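Local structure of ribosomal RNA processing protein 6 (Trypanosoma brucei brucei, 4NLC) at residues V86-E98 and T109-F121. The protein probably acts as a 3'-5' exoribonuclease of the RRP6 family that processes ribosomal RNA, represented here by its catalytic core of exonuclease and HRDC domains. The protein carries 1 engineered substitution. Sequence-based numbering, arbitrary orientation.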
loop_
_atom_site.group_PDB
_atom_site.type_symbol
_atom_site.label_atom_id
_atom_site.label_comp_id
_atom_site.label_asym_id
_atom_site.label_seq_id
_atom_site.Cartn_x
_atom_site.Cartn_y
_atom_site.Cartn_z
ATOM N N VAL A 86 4.299 -23.169 -7.995
ATOM C CA VAL A 86 3.366 -23.076 -9.126
ATOM C C VAL A 86 3.769 -21.812 -9.950
ATOM O O VAL A 86 3.963 -21.903 -11.159
ATOM C CB VAL A 86 1.875 -22.997 -8.655
ATOM C CG1 VAL A 86 0.968 -22.426 -9.741
ATOM C CG2 VAL A 86 1.367 -24.358 -8.188
ATOM N N LEU A 87 3.933 -20.666 -9.271
ATOM C CA LEU A 87 4.300 -19.411 -9.900
ATOM C C LEU A 87 5.623 -19.469 -10.669
ATOM O O LEU A 87 5.764 -18.773 -11.684
ATOM C CB LEU A 87 4.305 -18.281 -8.882
ATOM C CG LEU A 87 3.006 -17.965 -8.118
ATOM C CD1 LEU A 87 3.202 -16.749 -7.266
ATOM C CD2 LEU A 87 1.787 -17.782 -9.053
ATOM N N LEU A 88 6.575 -20.325 -10.209
ATOM C CA LEU A 88 7.883 -20.515 -10.842
ATOM C C LEU A 88 7.800 -21.185 -12.222
ATOM O O LEU A 88 8.779 -21.137 -12.948
ATOM C CB LEU A 88 8.891 -21.249 -9.937
ATOM C CG LEU A 88 9.403 -20.512 -8.668
ATOM C CD1 LEU A 88 10.133 -21.493 -7.716
ATOM C CD2 LEU A 88 10.290 -19.304 -8.991
ATOM N N ASN A 89 6.656 -21.796 -12.590
ATOM C CA ASN A 89 6.459 -22.418 -13.906
ATOM C C ASN A 89 5.722 -21.489 -14.906
ATOM O O ASN A 89 5.394 -21.917 -16.020
ATOM C CB ASN A 89 5.724 -23.754 -13.776
ATOM C CG ASN A 89 6.602 -24.901 -13.361
ATOM O OD1 ASN A 89 7.748 -25.045 -13.802
ATOM N ND2 ASN A 89 6.065 -25.766 -12.519
ATOM N N GLU A 90 5.461 -20.222 -14.503
ATOM C CA GLU A 90 4.778 -19.216 -15.334
ATOM C C GLU A 90 5.767 -18.200 -15.909
ATOM O O GLU A 90 6.832 -17.980 -15.339
ATOM C CB GLU A 90 3.699 -18.487 -14.511
ATOM C CG GLU A 90 2.716 -19.404 -13.787
ATOM C CD GLU A 90 1.819 -20.275 -14.656
ATOM O OE1 GLU A 90 1.422 -21.362 -14.182
ATOM O OE2 GLU A 90 1.505 -19.875 -15.800
ATOM N N THR A 91 5.432 -17.597 -17.041
ATOM C CA THR A 91 6.273 -16.562 -17.671
ATOM C C THR A 91 5.710 -15.158 -17.368
ATOM O O THR A 91 6.386 -14.152 -17.586
ATOM C CB THR A 91 6.434 -16.824 -19.178
ATOM O OG1 THR A 91 5.141 -16.938 -19.767
ATOM C CG2 THR A 91 7.268 -18.073 -19.471
ATOM N N GLU A 92 4.468 -15.103 -16.882
ATOM C CA GLU A 92 3.786 -13.884 -16.485
ATOM C C GLU A 92 2.673 -14.170 -15.490
ATOM O O GLU A 92 1.916 -15.133 -15.650
ATOM C CB GLU A 92 3.300 -13.010 -17.667
ATOM C CG GLU A 92 2.151 -13.563 -18.489
ATOM C CD GLU A 92 2.524 -14.593 -19.530
ATOM O OE1 GLU A 92 3.660 -14.530 -20.057
ATOM O OE2 GLU A 92 1.686 -15.486 -19.795
ATOM N N ILE A 93 2.596 -13.328 -14.442
ATOM C CA ILE A 93 1.583 -13.451 -13.385
ATOM C C ILE A 93 1.034 -12.081 -13.136
ATOM O O ILE A 93 1.768 -11.104 -13.327
ATOM C CB ILE A 93 2.132 -14.099 -12.071
ATOM C CG1 ILE A 93 3.102 -13.143 -11.303
ATOM C CG2 ILE A 93 2.763 -15.498 -12.317
ATOM C CD1 ILE A 93 3.638 -13.665 -9.930
ATOM N N ALA A 94 -0.247 -12.000 -12.703
ATOM C CA ALA A 94 -0.928 -10.732 -12.395
ATOM C C ALA A 94 -1.006 -10.645 -10.892
ATOM O O ALA A 94 -1.375 -11.625 -10.243
ATOM C CB ALA A 94 -2.321 -10.713 -12.991
ATOM N N VAL A 95 -0.601 -9.496 -10.333
ATOM C CA VAL A 95 -0.565 -9.283 -8.901
ATOM C C VAL A 95 -1.310 -7.991 -8.519
ATOM O O VAL A 95 -1.277 -6.993 -9.248
ATOM C CB VAL A 95 0.899 -9.291 -8.339
ATOM C CG1 VAL A 95 0.915 -9.293 -6.801
ATOM C CG2 VAL A 95 1.736 -10.463 -8.886
ATOM N N ASP A 96 -1.962 -8.022 -7.352
ATOM C CA ASP A 96 -2.597 -6.884 -6.699
ATOM C C ASP A 96 -2.535 -7.078 -5.167
ATOM O O ASP A 96 -2.258 -8.174 -4.678
ATOM C CB ASP A 96 -4.028 -6.614 -7.205
ATOM C CG ASP A 96 -4.591 -5.239 -6.827
ATOM O OD1 ASP A 96 -3.779 -4.305 -6.562
ATOM O OD2 ASP A 96 -5.839 -5.092 -6.807
ATOM N N LEU A 97 -2.750 -6.005 -4.420
ATOM C CA LEU A 97 -2.699 -6.052 -2.966
ATOM C C LEU A 97 -3.882 -5.299 -2.393
ATOM O O LEU A 97 -4.328 -4.320 -2.995
ATOM C CB LEU A 97 -1.413 -5.337 -2.468
ATOM C CG LEU A 97 -0.013 -5.826 -2.872
ATOM C CD1 LEU A 97 1.056 -4.898 -2.306
ATOM C CD2 LEU A 97 0.276 -7.194 -2.337
ATOM N N GLU A 98 -4.353 -5.705 -1.199
ATOM C CA GLU A 98 -5.335 -4.923 -0.429
ATOM C C GLU A 98 -4.586 -4.433 0.822
ATOM O O GLU A 98 -3.634 -5.086 1.279
ATOM C CB GLU A 98 -6.628 -5.678 -0.115
ATOM C CG GLU A 98 -7.363 -6.190 -1.350
ATOM C CD GLU A 98 -7.826 -5.162 -2.368
ATOM O OE1 GLU A 98 -7.970 -3.973 -2.005
ATOM O OE2 GLU A 98 -8.061 -5.554 -3.532
ATOM N N THR A 109 -0.152 -4.157 4.570
ATOM C CA THR A 109 -0.804 -4.966 3.550
ATOM C C THR A 109 -1.639 -6.063 4.215
ATOM O O THR A 109 -1.149 -6.782 5.090
ATOM C CB THR A 109 0.225 -5.528 2.583
ATOM O OG1 THR A 109 1.052 -4.446 2.155
ATOM C CG2 THR A 109 -0.433 -6.199 1.372
ATOM N N CYS A 110 -2.876 -6.211 3.750
ATOM C CA CYS A 110 -3.830 -7.199 4.259
ATOM C C CYS A 110 -3.971 -8.477 3.429
ATOM O O CYS A 110 -4.247 -9.545 3.982
ATOM C CB CYS A 110 -5.183 -6.539 4.437
ATOM S SG CYS A 110 -5.218 -5.350 5.785
ATOM N N LEU A 111 -3.857 -8.347 2.112
ATOM C CA LEU A 111 -4.116 -9.429 1.179
ATOM C C LEU A 111 -3.324 -9.219 -0.075
ATOM O O LEU A 111 -3.045 -8.080 -0.445
ATOM C CB LEU A 111 -5.605 -9.353 0.829
ATOM C CG LEU A 111 -6.379 -10.628 0.581
ATOM C CD1 LEU A 111 -6.437 -11.511 1.839
ATOM C CD2 LEU A 111 -7.788 -10.289 0.074
ATOM N N MET A 112 -2.941 -10.328 -0.717
ATOM C CA MET A 112 -2.224 -10.308 -1.989
ATOM C C MET A 112 -3.059 -11.210 -2.904
ATOM O O MET A 112 -3.464 -12.295 -2.499
ATOM C CB MET A 112 -0.782 -10.851 -1.848
ATOM C CG MET A 112 -0.031 -10.948 -3.174
ATOM S SD MET A 112 1.645 -11.626 -3.023
ATOM C CE MET A 112 2.521 -10.191 -2.513
ATOM N N GLN A 113 -3.319 -10.756 -4.118
ATOM C CA GLN A 113 -4.076 -11.555 -5.067
ATOM C C GLN A 113 -3.117 -11.854 -6.210
ATOM O O GLN A 113 -2.311 -10.997 -6.601
ATOM C CB GLN A 113 -5.333 -10.797 -5.570
ATOM C CG GLN A 113 -6.325 -10.415 -4.458
ATOM C CD GLN A 113 -6.208 -8.970 -4.095
ATOM O OE1 GLN A 113 -6.767 -8.090 -4.739
ATOM N NE2 GLN A 113 -5.442 -8.683 -3.086
ATOM N N ILE A 114 -3.170 -13.084 -6.705
ATOM C CA ILE A 114 -2.324 -13.518 -7.814
ATOM C C ILE A 114 -3.153 -14.306 -8.799
ATOM O O ILE A 114 -3.796 -15.275 -8.405
ATOM C CB ILE A 114 -1.070 -14.349 -7.361
ATOM C CG1 ILE A 114 -0.124 -13.546 -6.430
ATOM C CG2 ILE A 114 -0.274 -14.846 -8.582
ATOM C CD1 ILE A 114 0.314 -14.315 -5.212
ATOM N N SER A 115 -3.053 -13.970 -10.083
ATOM C CA SER A 115 -3.679 -14.786 -11.108
ATOM C C SER A 115 -2.624 -15.281 -12.075
ATOM O O SER A 115 -1.709 -14.536 -12.442
ATOM C CB SER A 115 -4.746 -14.019 -11.887
ATOM O OG SER A 115 -5.920 -13.741 -11.141
ATOM N N THR A 116 -2.796 -16.523 -12.526
ATOM C CA THR A 116 -1.996 -17.136 -13.585
ATOM C C THR A 116 -2.979 -17.349 -14.722
ATOM O O THR A 116 -4.179 -17.142 -14.537
ATOM C CB THR A 116 -1.292 -18.469 -13.148
ATOM O OG1 THR A 116 -2.220 -19.547 -13.083
ATOM C CG2 THR A 116 -0.520 -18.349 -11.845
ATOM N N ARG A 117 -2.494 -17.802 -15.883
ATOM C CA ARG A 117 -3.352 -18.114 -17.030
ATOM C C ARG A 117 -4.374 -19.215 -16.709
ATOM O O ARG A 117 -5.370 -19.317 -17.406
ATOM C CB ARG A 117 -2.493 -18.567 -18.240
ATOM C CG ARG A 117 -1.484 -17.529 -18.732
ATOM C CD ARG A 117 -2.140 -16.211 -19.139
ATOM N NE ARG A 117 -1.133 -15.354 -19.738
ATOM C CZ ARG A 117 -1.374 -14.318 -20.526
ATOM N NH1 ARG A 117 -2.621 -13.942 -20.778
ATOM N NH2 ARG A 117 -0.371 -13.645 -21.062
ATOM N N THR A 118 -4.117 -20.054 -15.691
ATOM C CA THR A 118 -4.975 -21.222 -15.412
ATOM C C THR A 118 -5.748 -21.169 -14.094
ATOM O O THR A 118 -6.635 -22.001 -13.878
ATOM C CB THR A 118 -4.137 -22.523 -15.491
ATOM O OG1 THR A 118 -2.896 -22.365 -14.770
ATOM C CG2 THR A 118 -3.877 -22.948 -16.918
ATOM N N GLN A 119 -5.406 -20.222 -13.205
ATOM C CA GLN A 119 -6.054 -20.146 -11.906
ATOM C C GLN A 119 -5.752 -18.863 -11.145
ATOM O O GLN A 119 -4.830 -18.118 -11.499
ATOM C CB GLN A 119 -5.678 -21.378 -11.054
ATOM C CG GLN A 119 -4.195 -21.487 -10.777
ATOM C CD GLN A 119 -3.847 -22.767 -10.075
ATOM O OE1 GLN A 119 -2.888 -23.448 -10.443
ATOM N NE2 GLN A 119 -4.562 -23.085 -9.008
ATOM N N ASP A 120 -6.528 -18.646 -10.066
ATOM C CA ASP A 120 -6.421 -17.497 -9.189
ATOM C C ASP A 120 -6.025 -17.928 -7.780
ATOM O O ASP A 120 -6.348 -19.034 -7.362
ATOM C CB ASP A 120 -7.782 -16.756 -9.153
ATOM C CG ASP A 120 -8.262 -16.216 -10.491
ATOM O OD1 ASP A 120 -7.409 -15.874 -11.340
ATOM O OD2 ASP A 120 -9.483 -16.116 -10.680
ATOM N N PHE A 121 -5.358 -17.029 -7.039
ATOM C CA PHE A 121 -4.932 -17.237 -5.665
ATOM C C PHE A 121 -5.197 -15.986 -4.857
ATOM O O PHE A 121 -5.159 -14.877 -5.393
ATOM C CB PHE A 121 -3.440 -17.574 -5.594
ATOM C CG PHE A 121 -3.057 -18.849 -6.311
ATOM C CD1 PHE A 121 -3.160 -20.085 -5.671
ATOM C CD2 PHE A 121 -2.596 -18.817 -7.628
ATOM C CE1 PHE A 121 -2.796 -21.265 -6.329
ATOM C CE2 PHE A 121 -2.220 -19.995 -8.283
ATOM C CZ PHE A 121 -2.304 -21.210 -7.617
HETATM O O HOH W 1 -1.272 -22.007 -12.506
HETATM O O HOH W 2 0.439 -17.336 -15.897
HETATM O O HOH W 3 -0.829 -21.216 -16.338
#
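Glu-92 OE2 lies at the edge of the Arg-117 guanidinium, in its plane. Arg-117 NE donates to Glu-92 OE2 over 2.8 Å, on the anti side of the carboxylate, and Arg-117 NH2 adds a weak bond to the same oxygen. The two planes stand 77° apart. Glu-92 CG sits between backbone N and carbonyl carbon (chi1 70°), and the chain then bends at chi2, which brings the carboxylate across to the arginine. Asp-231 forms a second salt bridge with Arg-117 NH2. At the Phe-121 ring, Val-86 CG1 approaches CZ obliquely at 4.1 Å.

Strands 92-98 and 109-115 run antiparallel. Ala-94 with Ser-115 and Asp-96 with Gln-113 are hydrogen-bonded pairs. The bond from Ala-94 N to Ser-115 O is nearly straight, 177° at the hydrogen. Glu-98 faces both Cys-110 and Leu-111, a classic beta bulge. Glu-98 O accepts from Cys-110 N at 2.8 Å and takes a weak bond from Leu-111 N. The two strands form a beta hairpin inside the mixed sheet of the RNase H-like exonuclease domain. Asp-96 and Glu-98 share one sheet face with Gln-113, and Asp-222 brings a like charge close to both acids. Asp-154 lies close to Asp-96. This is consistent with the four metal-binding acids of DEDD exonucleases.

Val-95, Leu-97, Met-112 and Ile-114 line the other face. Leu-97 CD2 meets Met-112 CE at 3.7 Å, where the methionine chain bends at chi3. From helix 77-87, Leu-87 CD2 touches Ile-114 CG2 at 3.6 Å and also meets Thr-116 CG2. Helix 136-140 packs on Leu-87 through Val-138. Past the end of strand 109-115, Glu-90 crosses Thr-116 at about a right angle. One water joins Glu-90 OE1, Thr-116 OG1, Thr-118 OG1 and Gln-119 OE1. Another links Glu-90 OE2 to Thr-118 OG1.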